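Local coordinates for disease resistance protein RRS1 (PDB 5W3X) that binds W-box DNA as a WRKY transcription factor and acts with RPS4 as a plant immune receptor against fungal and bacterial pathogens, at residues 22-25 with 26-29. Numbering follows the deposited sequence.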
loop_
_atom_site.group_PDB
_atom_site.type_symbol
_atom_site.label_atom_id
_atom_site.label_comp_id
_atom_site.label_asym_id
_atom_site.label_seq_id
_atom_site.Cartn_x
_atom_site.Cartn_y
_atom_site.Cartn_z
ATOM N N TRP B 22 -21.972 10.978 0.094
ATOM C CA TRP B 22 -20.757 10.234 0.410
ATOM C C TRP B 22 -19.656 10.397 -0.641
ATOM O O TRP B 22 -19.942 10.612 -1.815
ATOM C CB TRP B 22 -21.095 8.753 0.559
ATOM C CG TRP B 22 -22.195 8.473 1.555
ATOM C CD1 TRP B 22 -23.517 8.276 1.275
ATOM C CD2 TRP B 22 -22.066 8.338 2.978
ATOM N NE1 TRP B 22 -24.218 8.041 2.431
ATOM C CE2 TRP B 22 -23.351 8.071 3.490
ATOM C CE3 TRP B 22 -20.991 8.424 3.867
ATOM C CZ2 TRP B 22 -23.590 7.888 4.849
ATOM C CZ3 TRP B 22 -21.232 8.241 5.217
ATOM C CH2 TRP B 22 -22.519 7.977 5.694
ATOM N N ARG B 23 -18.401 10.310 -0.201
ATOM C CA ARG B 23 -17.242 10.265 -1.099
ATOM C C ARG B 23 -16.443 8.992 -0.787
ATOM O O ARG B 23 -16.542 8.447 0.306
ATOM C CB ARG B 23 -16.356 11.507 -0.954
ATOM C CG ARG B 23 -17.087 12.830 -1.219
ATOM C CD ARG B 23 -17.550 12.982 -2.671
ATOM N NE ARG B 23 -18.671 13.918 -2.747
ATOM C CZ ARG B 23 -18.536 15.236 -2.851
ATOM N NH1 ARG B 23 -17.327 15.774 -2.905
ATOM N NH2 ARG B 23 -19.605 16.019 -2.904
ATOM N N LYS B 24 -15.666 8.521 -1.754
ATOM C CA LYS B 24 -14.945 7.263 -1.618
ATOM C C LYS B 24 -13.750 7.355 -0.660
ATOM O O LYS B 24 -13.052 8.374 -0.602
ATOM C CB LYS B 24 -14.471 6.803 -2.989
ATOM C CG LYS B 24 -14.388 5.302 -3.142
ATOM C CD LYS B 24 -15.741 4.653 -2.942
ATOM C CE LYS B 24 -15.651 3.141 -3.046
ATOM N NZ LYS B 24 -15.297 2.675 -4.420
ATOM N N TYR B 25 -13.516 6.284 0.087
ATOM C CA TYR B 25 -12.339 6.190 0.942
ATOM C C TYR B 25 -11.473 5.002 0.514
ATOM O O TYR B 25 -10.241 5.076 0.501
ATOM C CB TYR B 25 -12.745 6.041 2.407
ATOM C CG TYR B 25 -11.569 5.943 3.364
ATOM C CD1 TYR B 25 -10.999 4.712 3.683
ATOM C CD2 TYR B 25 -11.012 7.090 3.932
ATOM C CE1 TYR B 25 -9.916 4.630 4.557
ATOM C CE2 TYR B 25 -9.938 7.018 4.796
ATOM C CZ TYR B 25 -9.394 5.788 5.113
ATOM O OH TYR B 25 -8.322 5.727 5.976
ATOM N N GLY B 26 -12.128 3.908 0.143
ATOM C CA GLY B 26 -11.383 2.708 -0.197
ATOM C C GLY B 26 -12.210 1.717 -0.980
ATOM O O GLY B 26 -13.425 1.855 -1.108
ATOM N N GLN B 27 -11.541 0.696 -1.495
ATOM C CA GLN B 27 -12.194 -0.321 -2.296
ATOM C C GLN B 27 -11.204 -1.453 -2.418
ATOM O O GLN B 27 -10.201 -1.323 -3.113
ATOM C CB GLN B 27 -12.585 0.233 -3.678
ATOM C CG GLN B 27 -13.124 -0.790 -4.663
ATOM C CD GLN B 27 -14.634 -0.918 -4.619
ATOM O OE1 GLN B 27 -15.333 -0.045 -4.101
ATOM N NE2 GLN B 27 -15.149 -2.014 -5.173
ATOM N N LYS B 28 -11.449 -2.549 -1.709
ATOM C CA LYS B 28 -10.428 -3.586 -1.648
ATOM C C LYS B 28 -11.001 -5.001 -1.531
ATOM O O LYS B 28 -12.049 -5.212 -0.937
ATOM C CB LYS B 28 -9.470 -3.312 -0.476
ATOM C CG LYS B 28 -8.123 -4.011 -0.648
ATOM C CD LYS B 28 -7.078 -3.626 0.378
ATOM C CE LYS B 28 -5.730 -4.262 0.010
ATOM N NZ LYS B 28 -4.622 -3.888 0.936
ATOM N N ASP B 29 -10.299 -5.975 -2.084
ATOM C CA ASP B 29 -10.678 -7.362 -1.854
ATOM C C ASP B 29 -10.428 -7.726 -0.402
ATOM O O ASP B 29 -9.583 -7.119 0.266
ATOM C CB ASP B 29 -9.924 -8.295 -2.798
ATOM C CG ASP B 29 -10.506 -8.286 -4.211
ATOM O OD1 ASP B 29 -11.748 -8.214 -4.344
ATOM O OD2 ASP B 29 -9.722 -8.330 -5.185
#
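Lys24 reaches along its own strand to Gln27, and its NZ gives a 2.7 Å hydrogen bond to Gln27 OE1. The ammonium meets that oxygen off the line of the C=O bond, at an angle of 130° and tilted 35° from the carbonyl plane. Bends at chi2 and chi4 fold the lysine chain forward, laying CE 3.2 Å from Gly26 O on the way. Gln27 answers with CG anti to its backbone N and a bend at chi2 that turns OE1 toward the lysine, with NE2 on the far side. The same NZ makes a salt bridge to an acidic side chain on the chain of another protein, so the amide oxygen is its second grip and probably helps to orient the charge. The Tyr25 ring extends away from the strand, taking OH to a hydrogen bond with backbone of that protein. In the backbone, Tyr25 and Gly26 both face Tyr39 of strand 37-42, a classic beta bulge that kinks strand 22-28; the axes of 22-25 and 26-28, which meet at the bulge, differ in direction by 49°. The strand carries the WRKYGQK signature, which in WRKY domains reads the W box, and here its Lys24 and Tyr25 engage a protein partner.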